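Local coordinates for formyltransferase (Francisella tularensis subsp. tularensis, PDB 4NV1), which belongs to the formyltransferase family and, as a two-subunit assembly, binds dTDP-4-amino-4,6-dideoxyglucose in a pocket whose residues come from distant parts of the chain, at residues R213-T216 / N222-F225; C195-D200 / I209-A214; F105-S110 / E145-V150. All blocks are in the same frame, centred on the assembly; numbering follows the deposited sequence.

Contacts 1 and 2 lie side by side, their centres about 6 Å apart, and both use helix 205-214; they share Arg213 and Ala214. Tyr224 of contact 1 also pairs through its backbone with Cys195 and Ile197 of contact 2. Contact 3 belongs to the formyl transferase family region, its centre about 11 Å from that of contact 1 and about 14 Å from that of contact 2. Arg213 bridges the two regions: its NH1 lies 2.8 Å from Glu145 O. Contacts 1 and 3 both reach dTDP-4-amino-4,6-dideoxyglucose, with Asn222 at the thymine and Phe105 and Gln107 at the deoxyribose. Contact 2 contains no pocket residue, though the Cys195 side chain is about 7 Å from the ligand.

Contact 1. Residues R213-T216 / N222-F225; sequences RAMT and NSYF. With 0FX (dTDP-4-amino-4,6-dideoxyglucose), chain I.
Asn222 meets Met215 just where helix 205-214 has ended. Asn222 CB lies 3.3 Å from Met215 O, with the methyl CE of Met215 a little farther off. Beyond CB, CG opens into a flat amide whose two ends do different work. Asn222 OD1 accepts an almost straight hydrogen bond from N31 of the ligand's thymine, 2.9 Å long with an N-H...O angle of 174°. Asn222 ND2 has two hydrogens and uses both: one goes to the thymine O21, 2.7 Å away, and the other to Met215 O at 3.0 Å. The second bond leaves nearly in the amide plane but arrives from above the carbonyl plane of Met215, about 48° out of it. Met215 is the first residue to leave helical geometry, and its carbonyl oxygen lies within reach of Asn222 ND2.

The methionine side chain fills the apolar side of the contact. Met215 CB lies 3.7 Å from Ser223 OG, and bends at chi2 and chi3 curl the chain so that CE comes back beside Asn222 CB; a long, flexible, unbranched thioether suits such a folded path. Ser223, small enough to pack closely here, sets its CB and OG against Met215 CB. Tyr191 and Cys195 of helix 188-195 also touch the methionine.

The chemistry implies a buried carboxamide whose orientation is defined from two sides. An asparagine offers one acceptor and one donor side by side, and the amide bonds to the N31-H and O21 edge of the thymine, consistent with recognition of the base. On the protein side, the carbonyl of the residue just after the helix probably fixes the amide's rotation, favouring the flip that presents acceptor and donor in this order.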
loop_
_atom_site.group_PDB
_atom_site.type_symbol
_atom_site.label_atom_id
_atom_site.label_comp_id
_atom_site.label_asym_id
_atom_site.label_seq_id
_atom_site.Cartn_x
_atom_site.Cartn_y
_atom_site.Cartn_z
ATOM N N ARG A 213 1.677 6.788 -6.085
ATOM C CA ARG A 213 2.112 7.538 -4.939
ATOM C C ARG A 213 1.588 8.971 -4.840
ATOM O O ARG A 213 1.277 9.452 -3.716
ATOM C CB ARG A 213 3.613 7.411 -4.682
ATOM C CG ARG A 213 4.497 8.281 -5.583
ATOM C CD ARG A 213 5.899 7.746 -5.610
ATOM N NE ARG A 213 6.812 8.398 -6.545
ATOM C CZ ARG A 213 7.732 9.291 -6.187
ATOM N NH1 ARG A 213 7.783 9.741 -4.964
ATOM N NH2 ARG A 213 8.587 9.796 -7.082
ATOM N N ALA A 214 1.393 9.627 -5.979
ATOM C CA ALA A 214 0.847 10.990 -5.965
ATOM C C ALA A 214 -0.606 10.970 -5.462
ATOM O O ALA A 214 -1.093 11.921 -4.885
ATOM C CB ALA A 214 0.852 11.613 -7.354
ATOM N N MET A 215 -1.313 9.864 -5.701
ATOM C CA MET A 215 -2.695 9.700 -5.269
ATOM C C MET A 215 -2.928 9.045 -3.908
ATOM O O MET A 215 -4.093 8.862 -3.521
ATOM C CB MET A 215 -3.462 8.897 -6.330
ATOM C CG MET A 215 -3.552 9.505 -7.714
ATOM S SD MET A 215 -4.395 11.082 -7.855
ATOM C CE MET A 215 -6.091 10.595 -7.898
ATOM N N THR A 216 -1.844 8.791 -3.183
ATOM C CA THR A 216 -1.841 8.182 -1.884
ATOM C C THR A 216 -1.566 9.176 -0.763
ATOM O O THR A 216 -0.484 9.790 -0.655
ATOM C CB THR A 216 -0.881 6.959 -1.800
ATOM O OG1 THR A 216 -1.171 6.015 -2.856
ATOM C CG2 THR A 216 -1.024 6.293 -0.455
ATOM N N ASN A 222 -8.672 8.007 -3.035
ATOM C CA ASN A 222 -8.528 8.808 -4.240
ATOM C C ASN A 222 -8.610 8.094 -5.563
ATOM O O ASN A 222 -9.591 8.268 -6.298
ATOM C CB ASN A 222 -7.228 9.658 -4.178
ATOM C CG ASN A 222 -7.213 10.600 -2.997
ATOM O OD1 ASN A 222 -8.279 11.124 -2.592
ATOM N ND2 ASN A 222 -6.056 10.770 -2.368
ATOM N N SER A 223 -7.548 7.384 -5.962
ATOM C CA SER A 223 -7.573 6.722 -7.251
ATOM C C SER A 223 -8.407 5.460 -7.218
ATOM O O SER A 223 -8.438 4.777 -6.206
ATOM C CB SER A 223 -6.170 6.416 -7.780
ATOM O OG SER A 223 -5.493 5.802 -6.723
ATOM N N TYR A 224 -9.021 5.133 -8.353
ATOM C CA TYR A 224 -9.854 3.936 -8.400
ATOM C C TYR A 224 -9.913 3.359 -9.785
ATOM O O TYR A 224 -9.504 4.009 -10.752
ATOM C CB TYR A 224 -11.251 4.211 -7.804
ATOM C CG TYR A 224 -12.090 5.123 -8.646
ATOM C CD1 TYR A 224 -12.083 6.494 -8.429
ATOM C CD2 TYR A 224 -12.831 4.634 -9.706
ATOM C CE1 TYR A 224 -12.807 7.354 -9.240
ATOM C CE2 TYR A 224 -13.556 5.481 -10.519
ATOM C CZ TYR A 224 -13.547 6.841 -10.268
ATOM O OH TYR A 224 -14.303 7.671 -11.033
ATOM N N PHE A 225 -10.263 2.070 -9.853
ATOM C CA PHE A 225 -10.720 1.508 -11.122
ATOM C C PHE A 225 -12.106 0.879 -10.997
ATOM O O PHE A 225 -12.563 0.509 -9.910
ATOM C CB PHE A 225 -9.732 0.517 -11.771
ATOM C CG PHE A 225 -9.408 -0.708 -10.947
ATOM C CD1 PHE A 225 -8.233 -0.770 -10.207
ATOM C CD2 PHE A 225 -10.240 -1.803 -10.956
ATOM C CE1 PHE A 225 -7.915 -1.858 -9.435
ATOM C CE2 PHE A 225 -9.908 -2.929 -10.233
ATOM C CZ PHE A 225 -8.756 -2.964 -9.453
HETATM O O4P 0FX I . -4.919 21.913 2.747
HETATM P P2 0FX I . -6.022 21.742 3.823
HETATM O O3P 0FX I . -5.825 21.511 5.306
HETATM O O1G 0FX I . -7.414 22.340 3.340
HETATM C C1G 0FX I . -7.603 23.729 3.198
HETATM C C2G 0FX I . -9.012 23.742 2.627
HETATM O O2G 0FX I . -9.859 22.799 3.290
HETATM C C3G 0FX I . -9.015 23.421 1.145
HETATM O O3G 0FX I . -10.384 23.684 0.768
HETATM C C4G 0FX I . -7.963 24.306 0.448
HETATM N N4A 0FX I . -7.958 24.146 -0.998
HETATM C C5G 0FX I . -6.547 24.089 0.994
HETATM C C6G 0FX I . -5.540 25.020 0.330
HETATM O O5G 0FX I . -6.593 24.356 2.397
HETATM O OPP 0FX I . -6.740 20.324 3.952
HETATM P P 0FX I . -7.321 19.258 2.937
HETATM O O1P 0FX I . -8.641 19.604 2.280
HETATM O O2P 0FX I . -7.030 18.136 3.927
HETATM O O5 0FX I . -6.217 18.904 1.815
HETATM C C5 0FX I . -4.925 18.486 2.273
HETATM C C4 0FX I . -4.328 17.414 1.379
HETATM O O4 0FX I . -4.994 16.186 1.612
HETATM C C3 0FX I . -4.442 17.639 -0.098
HETATM O O3 0FX I . -3.289 18.291 -0.651
HETATM C C2 0FX I . -4.416 16.220 -0.669
HETATM C C1 0FX I . -5.087 15.408 0.439
HETATM N N11 0FX I . -6.449 15.052 0.032
HETATM C C61 0FX I . -7.479 15.863 0.357
HETATM C C51 0FX I . -8.759 15.541 -0.042
HETATM C C5A 0FX I . -9.991 16.385 0.214
HETATM C C21 0FX I . -6.653 13.910 -0.656
HETATM O O21 0FX I . -5.651 13.058 -0.954
HETATM N N31 0FX I . -7.877 13.515 -1.021
HETATM C C41 0FX I . -8.895 14.342 -0.699
HETATM O O41 0FX I . -10.141 14.066 -1.066
#

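Contact 2. Residues C195-D200 / I209-A214; sequences CEIDLD and IDYLRA
Ile197 and Tyr211 make a contact in which a phenol oxygen is among the nearest atoms to an aliphatic carbon: Tyr211 OH lies 3.6 Å from Ile197 CG1. The same hydroxyl oxygen also comes to 3.6 Å from Cys195 O, a mere approach, for the hydroxyl spends its polarity elsewhere, in a hydrogen bond to Met194 O of helix 188-195. The tyrosine thereby joins two helices while its ring serves as apolar surface. Ile197 CG1 comes within 3.8 Å of Tyr211 CE2, approaching the ring obliquely. With CG of Tyr211 anti to the backbone N (chi1 169°), the ring leans off its helix to meet the isoleucine. Ile197 CD1 extends further, to 4.3 Å from Leu212 CD2, so that the single CG1-CD1 arm reaches both neighbours.

The loop 195-200 is laid beside strand 223-226 through backbone bonds to Tyr224, and Val235 of strand 232-242 packs on both Ile197 and Leu212. Ile209 of the second subunit also packs on Ile197, placing this junction of helix, loop and sheet at the dimer interface.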
loop_
_atom_site.group_PDB
_atom_site.type_symbol
_atom_site.label_atom_id
_atom_site.label_comp_id
_atom_site.label_asym_id
_atom_site.label_seq_id
_atom_site.Cartn_x
_atom_site.Cartn_y
_atom_site.Cartn_z
ATOM N N CYS A 195 -8.514 10.760 -11.131
ATOM C CA CYS A 195 -8.856 9.817 -10.081
ATOM C C CYS A 195 -9.234 8.433 -10.606
ATOM O O CYS A 195 -8.886 7.427 -9.969
ATOM C CB CYS A 195 -9.951 10.404 -9.205
ATOM S SG CYS A 195 -9.264 11.677 -8.121
ATOM N N GLU A 196 -9.934 8.409 -11.740
ATOM C CA GLU A 196 -10.272 7.189 -12.420
ATOM C C GLU A 196 -9.101 6.672 -13.237
ATOM O O GLU A 196 -8.668 7.301 -14.196
ATOM C CB GLU A 196 -11.408 7.375 -13.395
ATOM C CG GLU A 196 -11.847 6.029 -13.957
ATOM C CD GLU A 196 -13.347 5.991 -14.198
ATOM O OE1 GLU A 196 -14.013 5.029 -13.775
ATOM O OE2 GLU A 196 -13.868 6.969 -14.759
ATOM N N ILE A 197 -8.606 5.509 -12.835
ATOM C CA ILE A 197 -7.495 4.876 -13.510
ATOM C C ILE A 197 -8.031 4.341 -14.823
ATOM O O ILE A 197 -9.135 3.742 -14.897
ATOM C CB ILE A 197 -6.918 3.738 -12.663
ATOM C CG1 ILE A 197 -6.172 4.298 -11.455
ATOM C CG2 ILE A 197 -6.039 2.802 -13.470
ATOM C CD1 ILE A 197 -5.579 3.197 -10.592
ATOM N N ASP A 198 -7.216 4.529 -15.854
ATOM C CA ASP A 198 -7.546 3.916 -17.145
ATOM C C ASP A 198 -6.702 2.643 -17.385
ATOM O O ASP A 198 -5.549 2.679 -17.748
ATOM C CB ASP A 198 -7.406 4.969 -18.240
ATOM C CG ASP A 198 -7.383 4.366 -19.614
ATOM O OD1 ASP A 198 -7.851 3.208 -19.743
ATOM O OD2 ASP A 198 -6.839 5.055 -20.519
ATOM N N LEU A 199 -7.294 1.486 -17.130
ATOM C CA LEU A 199 -6.547 0.206 -17.068
ATOM C C LEU A 199 -5.786 -0.117 -18.326
ATOM O O LEU A 199 -4.766 -0.808 -18.251
ATOM C CB LEU A 199 -7.476 -0.958 -16.735
ATOM C CG LEU A 199 -8.078 -0.727 -15.344
ATOM C CD1 LEU A 199 -9.479 -1.293 -15.105
ATOM C CD2 LEU A 199 -7.078 -1.224 -14.304
ATOM N N ASP A 200 -6.244 0.422 -19.454
ATOM C CA ASP A 200 -5.582 0.210 -20.752
ATOM C C ASP A 200 -4.440 1.177 -21.059
ATOM O O ASP A 200 -3.604 0.899 -21.922
ATOM C CB ASP A 200 -6.639 0.246 -21.851
ATOM C CG ASP A 200 -7.605 -0.915 -21.712
ATOM O OD1 ASP A 200 -7.121 -2.056 -21.644
ATOM O OD2 ASP A 200 -8.823 -0.719 -21.595
ATOM N N ILE A 209 3.968 4.048 -10.820
ATOM C CA ILE A 209 4.351 4.245 -9.451
ATOM C C ILE A 209 4.228 5.705 -9.008
ATOM O O ILE A 209 3.706 5.983 -7.910
ATOM C CB ILE A 209 5.732 3.660 -9.191
ATOM C CG1 ILE A 209 5.551 2.161 -9.178
ATOM C CG2 ILE A 209 6.319 4.177 -7.885
ATOM C CD1 ILE A 209 6.864 1.428 -9.289
ATOM N N ASP A 210 4.717 6.616 -9.839
ATOM C CA ASP A 210 4.627 8.062 -9.555
ATOM C C ASP A 210 3.169 8.415 -9.512
ATOM O O ASP A 210 2.777 9.025 -8.545
ATOM C CB ASP A 210 5.417 8.933 -10.529
ATOM C CG ASP A 210 6.921 8.778 -10.335
ATOM O OD1 ASP A 210 7.376 8.146 -9.341
ATOM O OD2 ASP A 210 7.651 9.285 -11.205
ATOM N N TYR A 211 2.354 7.932 -10.436
ATOM C CA TYR A 211 0.931 8.221 -10.334
ATOM C C TYR A 211 0.292 7.667 -9.011
ATOM O O TYR A 211 -0.514 8.338 -8.339
ATOM C CB TYR A 211 0.191 7.671 -11.552
ATOM C CG TYR A 211 -1.309 7.701 -11.392
ATOM C CD1 TYR A 211 -2.043 8.811 -11.737
ATOM C CD2 TYR A 211 -1.983 6.625 -10.842
ATOM C CE1 TYR A 211 -3.416 8.854 -11.564
ATOM C CE2 TYR A 211 -3.346 6.650 -10.675
ATOM C CZ TYR A 211 -4.072 7.772 -11.001
ATOM O OH TYR A 211 -5.447 7.805 -10.801
ATOM N N LEU A 212 0.576 6.412 -8.690
ATOM C CA LEU A 212 -0.020 5.762 -7.511
ATOM C C LEU A 212 0.393 6.461 -6.197
ATOM O O LEU A 212 -0.440 6.752 -5.308
ATOM C CB LEU A 212 0.339 4.264 -7.506
ATOM C CG LEU A 212 -0.468 3.544 -8.583
ATOM C CD1 LEU A 212 0.020 2.135 -8.851
ATOM C CD2 LEU A 212 -1.956 3.596 -8.272
ATOM N N ARG A 213 1.677 6.788 -6.085
ATOM C CA ARG A 213 2.112 7.538 -4.939
ATOM C C ARG A 213 1.588 8.971 -4.840
ATOM O O ARG A 213 1.277 9.452 -3.716
ATOM C CB ARG A 213 3.613 7.411 -4.682
ATOM C CG ARG A 213 4.497 8.281 -5.583
ATOM C CD ARG A 213 5.899 7.746 -5.610
ATOM N NE ARG A 213 6.812 8.398 -6.545
ATOM C CZ ARG A 213 7.732 9.291 -6.187
ATOM N NH1 ARG A 213 7.783 9.741 -4.964
ATOM N NH2 ARG A 213 8.587 9.796 -7.082
ATOM N N ALA A 214 1.393 9.627 -5.979
ATOM C CA ALA A 214 0.847 10.990 -5.965
ATOM C C ALA A 214 -0.606 10.970 -5.462
ATOM O O ALA A 214 -1.093 11.921 -4.885
ATOM C CB ALA A 214 0.852 11.613 -7.354
#

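Contact 3. Residues F105-S110 / E145-V150; sequences FPQVFS and ENSFDV. With 0FX (dTDP-4-amino-4,6-dideoxyglucose), chain I.
Gln107 and Ser147 provide most of the surface buried here, with Val150 adding an apolar patch. Gln107 stands in the first turn of helix 106-113, Ser147 in the first turn of helix 147-170, and the two side chains meet between the helix starts. The glutamine places CG between its backbone N and carbonyl carbon (chi1 83°) and bends again at chi2, which carries the amide across toward the serine. Gln107 NE2 then donates to Ser147 OG over 2.8 Å, with an N-H...O angle of 160° and the serine oxygen close to the amide plane. The second hydrogen of Gln107 NE2 goes to the sugar hydroxyl O3 of the ligand, 2.9 Å away and essentially straight at 178°. Ser147 OG also hydrogen-bonds ND1 of His217, another pocket residue.

Beside these polar bonds, Val150, one turn beyond Ser147, packs its CG1 on Gln107 CB at 3.7 Å. The methyl CG2 of Val108 lies against Ser147 OG, also at 3.7 Å. Compact valine side chains fit against the glutamine CB and the serine.

Phe105, at the N-cap of helix 106-113, lays one ring face against the ligand; C2 of the deoxyribose sits 3.4 Å above the Phe105 ring plane, displaced toward the rim. At the other helix, Asn146 and Asp149 form a capping box: Asp149 N donates to Asn146 OD1 and Asn146 N to Asp149 OD2.

Chemically, Gln107 NE2 is a double donor, with one N-H to the ligand O3 and one to Ser147 OG, which also bonds His217 ND1. Ser147 therefore acts as a second-shell residue: it occupies one N-H of the glutamine and so probably fixes the direction of the other, toward the nucleoside sugar.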
loop_
_atom_site.group_PDB
_atom_site.type_symbol
_atom_site.label_atom_id
_atom_site.label_comp_id
_atom_site.label_asym_id
_atom_site.label_seq_id
_atom_site.Cartn_x
_atom_site.Cartn_y
_atom_site.Cartn_z
ATOM N N PHE A 105 -4.176 20.760 -5.014
ATOM C CA PHE A 105 -3.282 19.687 -4.624
ATOM C C PHE A 105 -1.991 19.718 -5.419
ATOM O O PHE A 105 -1.674 18.761 -6.117
ATOM C CB PHE A 105 -3.969 18.362 -4.808
ATOM C CG PHE A 105 -5.213 18.197 -3.956
ATOM C CD1 PHE A 105 -6.232 17.375 -4.384
ATOM C CD2 PHE A 105 -5.381 18.865 -2.746
ATOM C CE1 PHE A 105 -7.396 17.235 -3.650
ATOM C CE2 PHE A 105 -6.542 18.711 -1.987
ATOM C CZ PHE A 105 -7.541 17.871 -2.435
ATOM N N PRO A 106 -1.264 20.818 -5.280
ATOM C CA PRO A 106 0.023 21.109 -5.940
ATOM C C PRO A 106 0.981 19.976 -5.817
ATOM O O PRO A 106 1.555 19.569 -6.836
ATOM C CB PRO A 106 0.532 22.366 -5.246
ATOM C CG PRO A 106 -0.349 22.552 -4.031
ATOM C CD PRO A 106 -1.637 21.862 -4.298
ATOM N N GLN A 107 1.111 19.399 -4.622
ATOM C CA GLN A 107 2.055 18.304 -4.462
ATOM C C GLN A 107 1.675 17.038 -5.267
ATOM O O GLN A 107 2.546 16.363 -5.827
ATOM C CB GLN A 107 2.438 17.987 -3.001
ATOM C CG GLN A 107 1.463 17.085 -2.242
ATOM C CD GLN A 107 0.181 17.768 -1.977
ATOM O OE1 GLN A 107 0.057 18.980 -2.194
ATOM N NE2 GLN A 107 -0.792 17.034 -1.427
ATOM N N VAL A 108 0.383 16.765 -5.411
ATOM C CA VAL A 108 -0.024 15.644 -6.231
ATOM C C VAL A 108 0.456 15.864 -7.652
ATOM O O VAL A 108 1.156 15.019 -8.226
ATOM C CB VAL A 108 -1.525 15.413 -6.215
ATOM C CG1 VAL A 108 -1.873 14.284 -7.158
ATOM C CG2 VAL A 108 -2.028 15.105 -4.812
ATOM N N PHE A 109 0.093 16.992 -8.217
ATOM C CA PHE A 109 0.510 17.342 -9.585
ATOM C C PHE A 109 2.034 17.371 -9.713
ATOM O O PHE A 109 2.531 16.987 -10.738
ATOM C CB PHE A 109 -0.139 18.675 -10.036
ATOM C CG PHE A 109 -1.567 18.512 -10.398
ATOM C CD1 PHE A 109 -2.548 18.648 -9.450
ATOM C CD2 PHE A 109 -1.913 18.144 -11.679
ATOM C CE1 PHE A 109 -3.861 18.403 -9.784
ATOM C CE2 PHE A 109 -3.202 17.865 -12.006
ATOM C CZ PHE A 109 -4.189 18.059 -11.059
ATOM N N SER A 110 2.783 17.746 -8.688
ATOM C CA SER A 110 4.229 17.808 -8.815
ATOM C C SER A 110 4.810 16.415 -8.876
ATOM O O SER A 110 5.760 16.152 -9.636
ATOM C CB SER A 110 4.940 18.682 -7.748
ATOM O OG SER A 110 4.870 20.096 -7.943
ATOM N N GLU A 145 8.300 8.683 -1.343
ATOM C CA GLU A 145 7.331 9.550 -0.710
ATOM C C GLU A 145 6.070 9.548 -1.493
ATOM O O GLU A 145 6.116 9.408 -2.707
ATOM C CB GLU A 145 7.821 11.014 -0.705
ATOM C CG GLU A 145 9.066 11.158 0.110
ATOM C CD GLU A 145 9.681 12.544 0.216
ATOM O OE1 GLU A 145 9.456 13.352 -0.698
ATOM O OE2 GLU A 145 10.441 12.740 1.213
ATOM N N ASN A 146 4.962 9.699 -0.790
ATOM C CA ASN A 146 3.672 9.888 -1.398
ATOM C C ASN A 146 3.154 11.331 -1.198
ATOM O O ASN A 146 3.842 12.192 -0.630
ATOM C CB ASN A 146 2.689 8.838 -0.807
ATOM C CG ASN A 146 2.508 8.985 0.693
ATOM O OD1 ASN A 146 2.683 10.063 1.254
ATOM N ND2 ASN A 146 2.194 7.869 1.372
ATOM N N SER A 147 1.924 11.594 -1.627
ATOM C CA SER A 147 1.314 12.894 -1.392
ATOM C C SER A 147 1.347 13.322 0.053
ATOM O O SER A 147 1.515 14.526 0.333
ATOM C CB SER A 147 -0.087 13.041 -1.978
ATOM O OG SER A 147 -0.811 14.188 -1.454
ATOM N N PHE A 148 1.218 12.371 0.977
ATOM C CA PHE A 148 1.109 12.757 2.370
ATOM C C PHE A 148 2.473 13.175 2.863
ATOM O O PHE A 148 2.577 14.165 3.574
ATOM C CB PHE A 148 0.497 11.706 3.315
ATOM C CG PHE A 148 0.695 12.039 4.766
ATOM C CD1 PHE A 148 -0.340 12.530 5.543
ATOM C CD2 PHE A 148 1.935 11.874 5.364
ATOM C CE1 PHE A 148 -0.163 12.851 6.880
ATOM C CE2 PHE A 148 2.130 12.197 6.711
ATOM C CZ PHE A 148 1.073 12.684 7.463
ATOM N N ASP A 149 3.536 12.505 2.454
ATOM C CA ASP A 149 4.826 12.879 2.968
ATOM C C ASP A 149 5.296 14.227 2.421
ATOM O O ASP A 149 6.087 14.900 3.099
ATOM C CB ASP A 149 5.917 11.844 2.655
ATOM C CG ASP A 149 5.470 10.377 2.917
ATOM O OD1 ASP A 149 4.943 10.136 4.026
ATOM O OD2 ASP A 149 5.639 9.500 2.041
ATOM N N VAL A 150 4.974 14.490 1.148
ATOM C CA VAL A 150 5.397 15.724 0.511
ATOM C C VAL A 150 4.561 16.865 1.057
ATOM O O VAL A 150 5.123 17.894 1.371
ATOM C CB VAL A 150 5.264 15.683 -1.035
ATOM C CG1 VAL A 150 5.685 17.054 -1.598
ATOM C CG2 VAL A 150 6.162 14.563 -1.555
HETATM O O4P 0FX I . -4.919 21.913 2.747
HETATM P P2 0FX I . -6.022 21.742 3.823
HETATM O O3P 0FX I . -5.825 21.511 5.306
HETATM O O1G 0FX I . -7.414 22.340 3.340
HETATM C C1G 0FX I . -7.603 23.729 3.198
HETATM C C2G 0FX I . -9.012 23.742 2.627
HETATM O O2G 0FX I . -9.859 22.799 3.290
HETATM C C3G 0FX I . -9.015 23.421 1.145
HETATM O O3G 0FX I . -10.384 23.684 0.768
HETATM C C4G 0FX I . -7.963 24.306 0.448
HETATM N N4A 0FX I . -7.958 24.146 -0.998
HETATM C C5G 0FX I . -6.547 24.089 0.994
HETATM C C6G 0FX I . -5.540 25.020 0.330
HETATM O O5G 0FX I . -6.593 24.356 2.397
HETATM O OPP 0FX I . -6.740 20.324 3.952
HETATM P P 0FX I . -7.321 19.258 2.937
HETATM O O1P 0FX I . -8.641 19.604 2.280
HETATM O O2P 0FX I . -7.030 18.136 3.927
HETATM O O5 0FX I . -6.217 18.904 1.815
HETATM C C5 0FX I . -4.925 18.486 2.273
HETATM C C4 0FX I . -4.328 17.414 1.379
HETATM O O4 0FX I . -4.994 16.186 1.612
HETATM C C3 0FX I . -4.442 17.639 -0.098
HETATM O O3 0FX I . -3.289 18.291 -0.651
HETATM C C2 0FX I . -4.416 16.220 -0.669
HETATM C C1 0FX I . -5.087 15.408 0.439
HETATM N N11 0FX I . -6.449 15.052 0.032
HETATM C C61 0FX I . -7.479 15.863 0.357
HETATM C C51 0FX I . -8.759 15.541 -0.042
HETATM C C5A 0FX I . -9.991 16.385 0.214
HETATM C C21 0FX I . -6.653 13.910 -0.656
HETATM O O21 0FX I . -5.651 13.058 -0.954
HETATM N N31 0FX I . -7.877 13.515 -1.021
HETATM C C41 0FX I . -8.895 14.342 -0.699
HETATM O O41 0FX I . -10.141 14.066 -1.066
#